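Local coordinates for endoglucanase (Thermotoga maritima, PDB 2FVG), which is named an endoglucanase but belongs to the M42 peptidases and probably acts as an aminopeptidase that uses two divalent metal ions, at residues 36-39 and 40-44; 141-144 and 145-148; 230-233 and 234-237; 258-261 and 262-266. One frame throughout, in Å; residues are numbered along the deposited sequence.

Contact 1: 36-39 and 40-44; sequences YTDV and LGNLI. With EDO (1,2-ethanediol), chain B; EDO (1,2-ethanediol), chain D.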
ATOM      1  N   TYR A  36      -2.149  -4.178 -18.355  1.00 37.45           N
ATOM      2  CA  TYR A  36      -1.247  -5.318 -18.480  1.00 38.43           C
ATOM      3  C   TYR A  36      -0.324  -5.443 -17.282  1.00 37.05           C
ATOM      4  O   TYR A  36      -0.164  -4.503 -16.518  1.00 35.67           O
ATOM      5  CB  TYR A  36      -0.422  -5.229 -19.773  1.00 39.85           C
ATOM      6  CG  TYR A  36       0.576  -4.092 -19.786  1.00 38.92           C
ATOM      7  CD1 TYR A  36       0.201  -2.814 -20.196  1.00 37.36           C
ATOM      8  CD2 TYR A  36       1.900  -4.301 -19.394  1.00 37.57           C
ATOM      9  CE1 TYR A  36       1.112  -1.768 -20.207  1.00 35.79           C
ATOM     10  CE2 TYR A  36       2.820  -3.268 -19.399  1.00 37.21           C
ATOM     11  CZ  TYR A  36       2.421  -2.001 -19.809  1.00 42.23           C
ATOM     12  OH  TYR A  36       3.334  -0.970 -19.815  1.00 40.38           O
ATOM     13  N   THR A  37       0.261  -6.624 -17.124  1.00 36.16           N
ATOM     14  CA  THR A  37       1.238  -6.879 -16.089  1.00 34.56           C
ATOM     15  C   THR A  37       2.618  -6.824 -16.756  1.00 35.44           C
ATOM     16  O   THR A  37       2.887  -7.592 -17.687  1.00 35.34           O
ATOM     17  CB  THR A  37       1.015  -8.268 -15.445  1.00 35.19           C
ATOM     18  OG1 THR A  37      -0.256  -8.289 -14.784  1.00 36.09           O
ATOM     19  CG2 THR A  37       2.093  -8.576 -14.432  1.00 29.88           C
ATOM     20  N   ASP A  38       3.488  -5.922 -16.303  1.00 34.69           N
ATOM     21  CA  ASP A  38       4.830  -5.841 -16.889  1.00 34.32           C
ATOM     22  C   ASP A  38       5.634  -7.061 -16.460  1.00 33.32           C
ATOM     23  O   ASP A  38       5.106  -7.909 -15.746  1.00 33.45           O
ATOM     24  CB  ASP A  38       5.546  -4.523 -16.559  1.00 35.83           C
ATOM     25  CG  ASP A  38       5.986  -4.421 -15.105  1.00 38.38           C
ATOM     26  OD1 ASP A  38       5.841  -5.397 -14.328  1.00 39.27           O
ATOM     27  OD2 ASP A  38       6.503  -3.341 -14.743  1.00 42.74           O
ATOM     28  N   VAL A  39       6.898  -7.138 -16.861  1.00 33.46           N
ATOM     29  CA  VAL A  39       7.736  -8.324 -16.570  1.00 34.71           C
ATOM     30  C   VAL A  39       8.074  -8.568 -15.081  1.00 35.57           C
ATOM     31  O   VAL A  39       8.333  -9.703 -14.686  1.00 36.02           O
ATOM     32  CB  VAL A  39       9.010  -8.362 -17.477  1.00 34.47           C
ATOM     33  CG1 VAL A  39       9.912  -7.159 -17.217  1.00 39.15           C
ATOM     34  CG2 VAL A  39       9.788  -9.681 -17.321  1.00 36.92           C
ATOM     35  N   LEU A  40       8.050  -7.527 -14.253  1.00 36.98           N
ATOM     36  CA  LEU A  40       8.355  -7.686 -12.815  1.00 35.60           C
ATOM     37  C   LEU A  40       7.106  -8.021 -11.996  1.00 35.95           C
ATOM     38  O   LEU A  40       7.193  -8.531 -10.872  1.00 36.31           O
ATOM     39  CB  LEU A  40       9.014  -6.419 -12.276  1.00 37.36           C
ATOM     40  CG  LEU A  40      10.229  -5.974 -13.082  1.00 33.22           C
ATOM     41  CD1 LEU A  40      10.503  -4.495 -12.889  1.00 42.58           C
ATOM     42  CD2 LEU A  40      11.458  -6.847 -12.762  1.00 42.71           C
ATOM     43  N   GLY A  41       5.936  -7.734 -12.563  1.00 33.56           N
ATOM     44  CA  GLY A  41       4.687  -8.040 -11.894  1.00 32.94           C
ATOM     45  C   GLY A  41       3.830  -6.839 -11.588  1.00 32.21           C
ATOM     46  O   GLY A  41       2.763  -6.981 -10.973  1.00 32.81           O
ATOM     47  N   ASN A  42       4.305  -5.654 -11.978  1.00 30.20           N
ATOM     48  CA  ASN A  42       3.560  -4.425 -11.760  1.00 31.08           C
ATOM     49  C   ASN A  42       2.329  -4.457 -12.622  1.00 31.18           C
ATOM     50  O   ASN A  42       2.399  -4.885 -13.775  1.00 34.31           O
ATOM     51  CB  ASN A  42       4.365  -3.191 -12.183  1.00 31.82           C
ATOM     52  CG  ASN A  42       5.626  -3.003 -11.379  1.00 31.66           C
ATOM     53  OD1 ASN A  42       5.612  -3.033 -10.148  1.00 34.98           O
ATOM     54  ND2 ASN A  42       6.732  -2.789 -12.073  1.00 29.46           N
ATOM     55  N   LEU A  43       1.222  -3.967 -12.086  1.00 30.62           N
ATOM     56  CA  LEU A  43      -0.013  -3.904 -12.846  1.00 31.17           C
ATOM     57  C   LEU A  43      -0.098  -2.494 -13.369  1.00 31.75           C
ATOM     58  O   LEU A  43      -0.081  -1.557 -12.588  1.00 30.27           O
ATOM     59  CB  LEU A  43      -1.215  -4.224 -11.960  1.00 30.56           C
ATOM     60  CG  LEU A  43      -2.593  -4.220 -12.634  1.00 32.88           C
ATOM     61  CD1 LEU A  43      -2.667  -5.258 -13.740  1.00 28.60           C
ATOM     62  CD2 LEU A  43      -3.627  -4.508 -11.578  1.00 33.80           C
ATOM     63  N   ILE A  44      -0.195  -2.353 -14.691  1.00 31.35           N
ATOM     64  CA  ILE A  44      -0.199  -1.049 -15.333  1.00 31.36           C
ATOM     65  C   ILE A  44      -1.513  -0.838 -16.050  1.00 32.25           C
ATOM     66  O   ILE A  44      -1.853  -1.570 -16.975  1.00 31.63           O
ATOM     67  CB  ILE A  44       0.985  -0.935 -16.326  1.00 32.74           C
ATOM     68  CG1 ILE A  44       2.294  -1.272 -15.605  1.00 27.62           C
ATOM     69  CG2 ILE A  44       1.014   0.445 -17.010  1.00 28.78           C
ATOM     70  CD1 ILE A  44       3.518  -1.027 -16.420  1.00 34.68           C
TER
HETATM   71  C1  EDO B 340       5.627  -9.429 -19.975  1.00 74.82           C
HETATM   72  O1  EDO B 340       4.960 -10.094 -18.896  1.00 73.28           O
HETATM   73  C2  EDO B 340       4.675  -8.426 -20.621  1.00 77.49           C
HETATM   74  O2  EDO B 340       5.414  -7.280 -21.060  1.00 72.14           O
HETATM   75  C1  EDO D 342       8.520  -0.580  -9.704  1.00 76.42           C
HETATM   76  O1  EDO D 342       8.643  -1.832  -9.012  1.00 70.54           O
HETATM   77  C2  EDO D 342       8.202   0.545  -8.721  1.00 78.89           C
HETATM   78  O2  EDO D 342       7.871   1.747  -9.432  1.00 80.57           O
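Asp38 grips the far side of its own beta turn with both carboxylate oxygens. Asp38 OD1 takes the N-H of Gly41 (N to OD1 2.9 Å) nearly along its C-O axis. Asn42 N meets Asp38 OD1 at 2.8 Å from above the carboxylate plane, and Leu40 N adds a weak third bond. Asp38 OD2 offers its syn lone pair to Asn42 ND2 (2.7 Å), the amide turned 60° from the carboxylate. With CG placed between its backbone N and carbonyl carbon (chi1 72°), Asp38 folds back over the loop. Gly41 has a positive phi. Beyond the turn, along the strands, Tyr36 and Ile44 form an antiparallel hydrogen-bonded pair. Their side chains run side by side, Ile44 CB lying over one ring face, 4.1 Å from the centroid of the Tyr36 ring, and CD1 reaching the hydroxyl. This packed side faces helix 205-211, whereas Val39 and Leu40 project from the exposed crest, where the pair meets loosely (Val39 CG1 to Leu40 CG, 4.3 Å). Leu40 lies about 4 Å, side chain to side chain, from Glu197, the predicted proton acceptor. Gathering several N-H donors on one buried carboxylate should stabilise its negative charge and hold this hairpin turn in shape beside the predicted active site.

Contact 2: 141-144 and 145-148; sequences YVSI and GDYV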
ATOM      1  N   TYR A 141       0.267 -29.459   3.467  1.00 30.55           N
ATOM      2  CA  TYR A 141      -0.329 -28.114   3.370  1.00 28.60           C
ATOM      3  C   TYR A 141       0.686 -27.005   3.133  1.00 29.72           C
ATOM      4  O   TYR A 141       0.371 -25.973   2.530  1.00 29.11           O
ATOM      5  CB  TYR A 141      -1.060 -27.755   4.675  1.00 25.53           C
ATOM      6  CG  TYR A 141      -2.214 -28.650   5.070  1.00 25.25           C
ATOM      7  CD1 TYR A 141      -1.989 -29.883   5.683  1.00 20.96           C
ATOM      8  CD2 TYR A 141      -3.531 -28.252   4.860  1.00 19.20           C
ATOM      9  CE1 TYR A 141      -3.052 -30.694   6.061  1.00 23.73           C
ATOM     10  CE2 TYR A 141      -4.598 -29.061   5.239  1.00 19.86           C
ATOM     11  CZ  TYR A 141      -4.354 -30.272   5.835  1.00 19.82           C
ATOM     12  OH  TYR A 141      -5.416 -31.078   6.206  1.00 24.97           O
ATOM     13  N   VAL A 142       1.899 -27.230   3.628  1.00 29.41           N
ATOM     14  CA  VAL A 142       2.930 -26.212   3.680  1.00 30.40           C
ATOM     15  C   VAL A 142       4.262 -26.601   3.069  1.00 30.07           C
ATOM     16  O   VAL A 142       4.592 -27.780   3.017  1.00 31.23           O
ATOM     17  CB  VAL A 142       3.067 -25.743   5.171  1.00 31.49           C
ATOM     18  CG1 VAL A 142       4.507 -25.542   5.617  1.00 32.79           C
ATOM     19  CG2 VAL A 142       2.196 -24.506   5.419  1.00 29.39           C
ATOM     20  N   SER A 143       5.016 -25.614   2.574  1.00 29.92           N
ATOM     21  CA  SER A 143       6.353 -25.881   2.002  1.00 32.56           C
ATOM     22  C   SER A 143       7.339 -24.733   2.210  1.00 33.01           C
ATOM     23  O   SER A 143       6.927 -23.547   2.259  1.00 31.91           O
ATOM     24  CB  SER A 143       6.271 -26.189   0.498  1.00 33.66           C
ATOM     25  OG  SER A 143       5.373 -27.249   0.228  1.00 34.95           O
ATOM     26  N   ILE A 144       8.631 -25.089   2.313  1.00 31.56           N
ATOM     27  CA  ILE A 144       9.724 -24.115   2.431  1.00 32.25           C
ATOM     28  C   ILE A 144       9.550 -23.144   1.278  1.00 32.56           C
ATOM     29  O   ILE A 144       9.346 -23.560   0.135  1.00 32.13           O
ATOM     30  CB  ILE A 144      11.148 -24.756   2.331  1.00 33.51           C
ATOM     31  CG1 ILE A 144      11.489 -25.599   3.563  1.00 37.46           C
ATOM     32  CG2 ILE A 144      12.248 -23.679   2.153  1.00 29.36           C
ATOM     33  CD1 ILE A 144      10.840 -26.964   3.612  1.00 46.15           C
ATOM     34  N   GLY A 145       9.569 -21.854   1.583  1.00 33.88           N
ATOM     35  CA  GLY A 145       9.425 -20.847   0.552  1.00 30.66           C
ATOM     36  C   GLY A 145       8.063 -20.216   0.446  1.00 32.32           C
ATOM     37  O   GLY A 145       7.917 -19.203  -0.255  1.00 31.84           O
ATOM     38  N   ASP A 146       7.058 -20.800   1.109  1.00 30.74           N
ATOM     39  CA  ASP A 146       5.722 -20.217   1.098  1.00 31.76           C
ATOM     40  C   ASP A 146       5.708 -18.905   1.866  1.00 31.55           C
ATOM     41  O   ASP A 146       6.482 -18.710   2.800  1.00 32.46           O
ATOM     42  CB  ASP A 146       4.658 -21.166   1.675  1.00 30.21           C
ATOM     43  CG  ASP A 146       4.384 -22.388   0.780  1.00 34.74           C
ATOM     44  OD1 ASP A 146       4.732 -22.372  -0.432  1.00 28.42           O
ATOM     45  OD2 ASP A 146       3.813 -23.384   1.304  1.00 32.60           O
ATOM     46  N   TYR A 147       4.814 -18.017   1.464  1.00 32.23           N
ATOM     47  CA  TYR A 147       4.674 -16.720   2.105  1.00 33.18           C
ATOM     48  C   TYR A 147       3.629 -16.746   3.220  1.00 32.23           C
ATOM     49  O   TYR A 147       2.527 -17.294   3.068  1.00 29.98           O
ATOM     50  CB  TYR A 147       4.392 -15.634   1.064  1.00 34.35           C
ATOM     51  CG  TYR A 147       5.614 -15.328   0.234  1.00 36.95           C
ATOM     52  CD1 TYR A 147       6.490 -14.311   0.608  1.00 39.41           C
ATOM     53  CD2 TYR A 147       5.921 -16.077  -0.905  1.00 45.82           C
ATOM     54  CE1 TYR A 147       7.648 -14.036  -0.137  1.00 46.90           C
ATOM     55  CE2 TYR A 147       7.082 -15.813  -1.665  1.00 44.58           C
ATOM     56  CZ  TYR A 147       7.938 -14.791  -1.268  1.00 42.86           C
ATOM     57  OH  TYR A 147       9.071 -14.511  -1.997  1.00 42.41           O
ATOM     58  N   VAL A 148       4.013 -16.149   4.339  1.00 30.60           N
ATOM     59  CA  VAL A 148       3.211 -16.091   5.547  1.00 28.29           C
ATOM     60  C   VAL A 148       2.735 -14.671   5.756  1.00 27.43           C
ATOM     61  O   VAL A 148       3.541 -13.756   5.799  1.00 26.14           O
ATOM     62  CB  VAL A 148       4.095 -16.463   6.762  1.00 29.54           C
ATOM     63  CG1 VAL A 148       3.284 -16.465   8.041  1.00 29.41           C
ATOM     64  CG2 VAL A 148       4.795 -17.828   6.537  1.00 28.94           C
TER
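Ser143 and Asp146 close a type II beta turn, with Ile144 and Gly145 at its corners. Gly145 comes first in 145-148: its positive phi suits the third position of such a turn, where glycine is common. Ile144, the corner residue before it, points its CB away from the segment that follows. Next, Asp146 returns two bonds to Ser143. Asp146 N meets Ser143 O at 3.0 Å, fairly straight (158°), which is the defining bond of the turn. The carboxylate then reaches back across the loop, and Asp146 OD2 accepts from Ser143 N at 2.8 Å, met from above the carboxylate plane, with a more bent N-H...O angle of 137°. CG of Asp146 stands anti to the carbonyl carbon and beside the backbone N (chi1 -69°), which carries the carboxylate back over Ser143. Asp146 OD2 also forms a salt bridge with Lys99, which lies between strands 95-98 and 101-107. Tyr147 and Val148 then leave the turn as the start of strand 147-150; Val148 packs on strands 66-72 and 95-98, on the six-stranded antiparallel sheet. One carboxylate oxygen of Asp146 thus serves a backbone N-H and a lysine together, a pairing that should hold Asp146 ionised and pin the turn to the neighbouring hairpin at the protein surface.

Contact 3: 230-233 and 234-237; sequences LEER and KWAT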
ATOM      1  N   LEU A 230       7.401   6.458  23.208  1.00 68.05           N
ATOM      2  CA  LEU A 230       7.897   7.798  22.865  1.00 65.77           C
ATOM      3  C   LEU A 230       7.103   8.446  21.721  1.00 64.61           C
ATOM      4  O   LEU A 230       7.627   9.297  20.993  1.00 65.19           O
ATOM      5  CB  LEU A 230       9.389   7.730  22.505  1.00 65.36           C
ATOM      6  CG  LEU A 230      10.406   7.227  23.542  1.00 64.70           C
ATOM      7  CD1 LEU A 230      11.732   6.948  22.876  1.00 62.97           C
ATOM      8  CD2 LEU A 230      10.583   8.192  24.708  1.00 62.93           C
ATOM      9  N   GLU A 231       5.837   8.051  21.585  1.00 62.46           N
ATOM     10  CA  GLU A 231       4.957   8.535  20.512  1.00 60.05           C
ATOM     11  C   GLU A 231       4.649  10.035  20.584  1.00 57.76           C
ATOM     12  O   GLU A 231       4.557  10.614  21.672  1.00 58.03           O
ATOM     13  CB  GLU A 231       3.644   7.741  20.502  1.00 60.23           C
ATOM     14  CG  GLU A 231       2.703   8.110  19.354  1.00 60.80           C
ATOM     15  CD  GLU A 231       1.315   7.505  19.480  1.00 60.56           C
ATOM     16  OE1 GLU A 231       0.985   6.960  20.556  1.00 59.91           O
ATOM     17  OE2 GLU A 231       0.549   7.595  18.494  1.00 61.50           O
ATOM     18  N   GLU A 232       4.482  10.646  19.411  1.00 54.20           N
ATOM     19  CA  GLU A 232       4.155  12.054  19.311  1.00 51.04           C
ATOM     20  C   GLU A 232       2.693  12.236  18.899  1.00 48.28           C
ATOM     21  O   GLU A 232       2.326  11.981  17.744  1.00 48.88           O
ATOM     22  CB  GLU A 232       5.104  12.768  18.346  1.00 51.05           C
ATOM     23  CG  GLU A 232       4.797  14.247  18.197  1.00 51.37           C
ATOM     24  CD  GLU A 232       4.746  14.993  19.532  1.00 54.90           C
ATOM     25  OE1 GLU A 232       5.710  14.893  20.332  1.00 46.80           O
ATOM     26  OE2 GLU A 232       3.737  15.699  19.765  1.00 52.61           O
ATOM     27  N   ARG A 233       1.867  12.672  19.852  1.00 43.85           N
ATOM     28  CA  ARG A 233       0.424  12.860  19.619  1.00 39.05           C
ATOM     29  C   ARG A 233       0.029  14.284  19.214  1.00 37.72           C
ATOM     30  O   ARG A 233      -1.147  14.542  18.932  1.00 33.99           O
ATOM     31  CB  ARG A 233      -0.396  12.423  20.843  1.00 37.96           C
ATOM     32  CG  ARG A 233      -0.301  10.942  21.196  1.00 37.72           C
ATOM     33  CD  ARG A 233      -1.083  10.649  22.461  1.00 37.92           C
ATOM     34  NE  ARG A 233      -0.906   9.268  22.906  1.00 43.91           N
ATOM     35  CZ  ARG A 233      -1.464   8.742  23.997  1.00 45.08           C
ATOM     36  NH1 ARG A 233      -2.252   9.471  24.779  1.00 46.64           N
ATOM     37  NH2 ARG A 233      -1.235   7.474  24.309  1.00 45.20           N
ATOM     38  N   LYS A 234       0.994  15.202  19.184  1.00 36.84           N
ATOM     39  CA  LYS A 234       0.696  16.588  18.813  1.00 36.11           C
ATOM     40  C   LYS A 234       1.417  17.052  17.535  1.00 35.90           C
ATOM     41  O   LYS A 234       0.791  17.676  16.663  1.00 35.63           O
ATOM     42  CB  LYS A 234       0.944  17.533  19.993  1.00 37.18           C
ATOM     43  CG  LYS A 234       0.505  18.972  19.746  1.00 43.55           C
ATOM     44  CD  LYS A 234       0.550  19.801  21.011  1.00 47.17           C
ATOM     45  CE  LYS A 234       0.002  21.203  20.773  1.00 51.55           C
ATOM     46  NZ  LYS A 234       0.002  22.000  22.039  1.00 58.28           N
ATOM     47  N   TRP A 235       2.709  16.735  17.411  1.00 33.16           N
ATOM     48  CA  TRP A 235       3.492  17.116  16.222  1.00 33.99           C
ATOM     49  C   TRP A 235       3.651  15.923  15.252  1.00 31.28           C
ATOM     50  O   TRP A 235       4.743  15.409  15.036  1.00 31.46           O
ATOM     51  CB  TRP A 235       4.856  17.715  16.619  1.00 34.96           C
ATOM     52  CG  TRP A 235       4.760  18.655  17.790  1.00 39.83           C
ATOM     53  CD1 TRP A 235       5.232  18.436  19.059  1.00 40.61           C
ATOM     54  CD2 TRP A 235       4.110  19.935  17.822  1.00 40.66           C
ATOM     55  NE1 TRP A 235       4.935  19.506  19.872  1.00 41.94           N
ATOM     56  CE2 TRP A 235       4.244  20.440  19.143  1.00 42.91           C
ATOM     57  CE3 TRP A 235       3.435  20.707  16.866  1.00 43.46           C
ATOM     58  CZ2 TRP A 235       3.729  21.690  19.531  1.00 40.13           C
ATOM     59  CZ3 TRP A 235       2.922  21.961  17.253  1.00 43.71           C
ATOM     60  CH2 TRP A 235       3.073  22.432  18.574  1.00 43.20           C
ATOM     61  N   ALA A 236       2.540  15.496  14.669  1.00 30.53           N
ATOM     62  CA  ALA A 236       2.528  14.363  13.753  1.00 28.33           C
ATOM     63  C   ALA A 236       1.456  14.576  12.707  1.00 27.29           C
ATOM     64  O   ALA A 236       0.731  15.562  12.776  1.00 29.96           O
ATOM     65  CB  ALA A 236       2.266  13.074  14.527  1.00 28.77           C
ATOM     66  N   THR A 237       1.383  13.668  11.735  1.00 26.04           N
ATOM     67  CA  THR A 237       0.377  13.697  10.694  1.00 30.68           C
ATOM     68  C   THR A 237      -0.859  13.114  11.369  1.00 31.32           C
ATOM     69  O   THR A 237      -0.817  11.990  11.889  1.00 33.53           O
ATOM     70  CB  THR A 237       0.793  12.828   9.490  1.00 30.35           C
ATOM     71  OG1 THR A 237       2.133  13.149   9.111  1.00 32.08           O
ATOM     72  CG2 THR A 237      -0.126  13.078   8.311  1.00 31.96           C
TER
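Glu232 and Lys234 carry this surface turn, with Glu232 OE2 at its centre. Glu232 OE2 accepts the N-H of Lys234 (N to OE2 2.8 Å) in a bent bond, and that of Trp235 in a nearly straight one (163°). Both donors arrive on the anti side of the oxygen and from opposite faces of the carboxylate plane, so the two bonds limit rotation of the carboxylate. The Glu232 chain leaves with CG anti to the backbone N (chi1 180°) and then bends at chi2, curling the carboxylate back toward the following backbone. Glu232 OE2 also lies 3.2 Å from Trp235 CD1, approaching the indole obliquely, the carboxylate and ring planes 33° apart. Lys234 has an extended chain, and its CG lies 4.0 Å above the plane of the Trp235 ring, over the centre. On the inner side, Ala236 CB packs 3.4 Å from Glu232 O. Beside the turn, Glu231 makes a salt bridge with Arg305 of strand 297-306, and Lys234 O accepts from His238 NE2. Thr237 OG1, at the departing end, binds Arg277 O. The whole turn thus lies in the long loop that links strand 215-224 to strand 244-245, and Glu231 fastens its base to the large mixed sheet.

Contact 4: 258-261 and 262-266; sequences IFQT and IVDTA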
ATOM      1  N   ILE A 258       5.471  21.450  -8.280  1.00 33.70           N
ATOM      2  CA  ILE A 258       4.559  20.347  -8.048  1.00 33.75           C
ATOM      3  C   ILE A 258       3.945  20.431  -6.657  1.00 33.49           C
ATOM      4  O   ILE A 258       2.733  20.301  -6.513  1.00 36.04           O
ATOM      5  CB  ILE A 258       5.225  18.980  -8.294  1.00 32.12           C
ATOM      6  CG1 ILE A 258       5.456  18.805  -9.805  1.00 33.39           C
ATOM      7  CG2 ILE A 258       4.354  17.871  -7.745  1.00 32.23           C
ATOM      8  CD1 ILE A 258       5.890  17.436 -10.238  1.00 28.21           C
ATOM      9  N   PHE A 259       4.776  20.652  -5.638  1.00 33.30           N
ATOM     10  CA  PHE A 259       4.269  20.773  -4.280  1.00 31.27           C
ATOM     11  C   PHE A 259       3.144  21.816  -4.237  1.00 30.90           C
ATOM     12  O   PHE A 259       2.053  21.544  -3.738  1.00 31.98           O
ATOM     13  CB  PHE A 259       5.395  21.133  -3.285  1.00 30.70           C
ATOM     14  CG  PHE A 259       4.892  21.428  -1.883  1.00 31.46           C
ATOM     15  CD1 PHE A 259       4.654  20.398  -0.977  1.00 30.29           C
ATOM     16  CD2 PHE A 259       4.634  22.734  -1.482  1.00 26.85           C
ATOM     17  CE1 PHE A 259       4.166  20.669   0.312  1.00 27.59           C
ATOM     18  CE2 PHE A 259       4.157  23.010  -0.202  1.00 30.38           C
ATOM     19  CZ  PHE A 259       3.921  21.974   0.693  1.00 27.57           C
ATOM     20  N   GLN A 260       3.414  22.987  -4.807  1.00 29.33           N
ATOM     21  CA  GLN A 260       2.491  24.110  -4.786  1.00 30.35           C
ATOM     22  C   GLN A 260       1.224  23.868  -5.587  1.00 29.50           C
ATOM     23  O   GLN A 260       0.161  24.319  -5.183  1.00 27.64           O
ATOM     24  CB  GLN A 260       3.195  25.384  -5.261  1.00 30.25           C
ATOM     25  CG  GLN A 260       2.465  26.683  -4.907  1.00 39.97           C
ATOM     26  CD  GLN A 260       2.344  26.905  -3.401  1.00 45.38           C
ATOM     27  OE1 GLN A 260       3.313  26.748  -2.651  1.00 47.21           O
ATOM     28  NE2 GLN A 260       1.153  27.280  -2.957  1.00 43.53           N
ATOM     29  N   THR A 261       1.337  23.164  -6.714  1.00 29.64           N
ATOM     30  CA  THR A 261       0.169  22.817  -7.527  1.00 29.75           C
ATOM     31  C   THR A 261      -0.785  21.951  -6.727  1.00 29.55           C
ATOM     32  O   THR A 261      -2.005  22.149  -6.771  1.00 30.52           O
ATOM     33  CB  THR A 261       0.565  22.064  -8.826  1.00 29.89           C
ATOM     34  OG1 THR A 261       1.353  22.926  -9.643  1.00 28.15           O
ATOM     35  CG2 THR A 261      -0.662  21.622  -9.619  1.00 27.98           C
ATOM     36  N   ILE A 262      -0.231  20.983  -6.004  1.00 28.15           N
ATOM     37  CA  ILE A 262      -1.038  20.092  -5.195  1.00 26.44           C
ATOM     38  C   ILE A 262      -1.756  20.870  -4.082  1.00 26.60           C
ATOM     39  O   ILE A 262      -2.959  20.723  -3.872  1.00 27.93           O
ATOM     40  CB  ILE A 262      -0.195  18.951  -4.614  1.00 25.73           C
ATOM     41  CG1 ILE A 262       0.386  18.107  -5.750  1.00 30.15           C
ATOM     42  CG2 ILE A 262      -1.056  18.066  -3.742  1.00 25.68           C
ATOM     43  CD1 ILE A 262       1.372  17.006  -5.285  1.00 24.88           C
ATOM     44  N   VAL A 263      -1.015  21.721  -3.395  1.00 26.60           N
ATOM     45  CA  VAL A 263      -1.575  22.541  -2.325  1.00 28.43           C
ATOM     46  C   VAL A 263      -2.655  23.480  -2.850  1.00 27.40           C
ATOM     47  O   VAL A 263      -3.729  23.589  -2.258  1.00 26.81           O
ATOM     48  CB  VAL A 263      -0.475  23.377  -1.631  1.00 28.96           C
ATOM     49  CG1 VAL A 263      -1.088  24.523  -0.813  1.00 31.40           C
ATOM     50  CG2 VAL A 263       0.389  22.490  -0.794  1.00 28.02           C
ATOM     51  N   ASP A 264      -2.372  24.160  -3.951  1.00 28.01           N
ATOM     52  CA  ASP A 264      -3.353  25.097  -4.516  1.00 28.93           C
ATOM     53  C   ASP A 264      -4.611  24.359  -4.987  1.00 28.89           C
ATOM     54  O   ASP A 264      -5.720  24.817  -4.752  1.00 31.24           O
ATOM     55  CB  ASP A 264      -2.709  25.927  -5.610  1.00 31.21           C
ATOM     56  CG  ASP A 264      -1.666  26.900  -5.061  1.00 37.99           C
ATOM     57  OD1 ASP A 264      -1.427  26.891  -3.833  1.00 42.70           O
ATOM     58  OD2 ASP A 264      -1.092  27.683  -5.849  1.00 47.04           O
ATOM     59  N   THR A 265      -4.431  23.185  -5.592  1.00 31.60           N
ATOM     60  CA  THR A 265      -5.543  22.345  -6.057  1.00 30.21           C
ATOM     61  C   THR A 265      -6.444  21.987  -4.883  1.00 31.42           C
ATOM     62  O   THR A 265      -7.672  22.022  -4.987  1.00 33.03           O
ATOM     63  CB  THR A 265      -5.017  21.045  -6.707  1.00 31.16           C
ATOM     64  OG1 THR A 265      -4.232  21.371  -7.859  1.00 27.34           O
ATOM     65  CG2 THR A 265      -6.157  20.134  -7.128  1.00 23.75           C
ATOM     66  N   ALA A 266      -5.823  21.629  -3.769  1.00 32.52           N
ATOM     67  CA  ALA A 266      -6.542  21.318  -2.542  1.00 32.86           C
ATOM     68  C   ALA A 266      -7.334  22.529  -2.047  1.00 33.56           C
ATOM     69  O   ALA A 266      -8.548  22.431  -1.827  1.00 32.77           O
ATOM     70  CB  ALA A 266      -5.577  20.867  -1.487  1.00 33.44           C
TER
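Gln260 and Asp264, one turn apart on helix 256-268, join their side chains on its polar face: Gln260 NE2 donates to Asp264 OD1 at 2.8 Å. The donor comes on the syn side of that oxygen but 32° out of the carboxylate plane, the amide and carboxylate planes standing 63° apart. A bend at chi2 (63°) turns the Gln260 amide along the helix toward its partner. Thr261 and Thr265 form a second polar link. Thr265 OG1 donates to Thr261 O at 2.6 Å, while Thr265 N reaches the same carbonyl from the opposite face of its plane, so that two bonds hold one oxygen and satisfy a hydroxyl in a buried position. Thr261 OG1 repeats the pattern one turn earlier, bonded to Glu257 O. On the apolar side, Val263 CG2 sits over one face of Phe259, 4.1 Å from the centroid of the ring and offset toward its rim. Ile258 CG2 meets Ile262 CD1 at 4.0 Å. Behind these side chains run the i to i+4 backbone bonds, such as Ile262 N to Ile258 O at 3.1 Å, which set the spacing that brings each pair together. Farther out, Phe247 meets the Phe259 ring edge-to-face, Ile245 of strand 244-245 touches Phe259, Ile262 and Val263, and helices 316-332 and 334-337 pack against Ile262 and its neighbours. Such a two-faced helix, polar on one flank and apolar on the other, belongs here to a beta-alpha-beta unit, the helix crossing between parallel strands 244-245 and 274-275.

Along the chain the contacts follow in series, from the hairpin of contact 1 to the helix of contact 4, and none touches another. Contacts 1, 3 and 4 are attached to the large mixed sheet, whose strands also carry predicted metal ligands: contact 1 on edge hairpin 34-47, contact 3 on the loop between strands 215-224 and 244-245, contact 4 on the helix that follows. Contact 2 belongs instead to the separate six-stranded antiparallel sheet. Its centre lies about 45 Å from that of contact 4, on the opposite side of the chain's centre, and about 24 Å, centre to centre, from contact 1. Only contact 1 adjoins the predicted proton acceptor; contacts 2 and 3 shape peripheral turns.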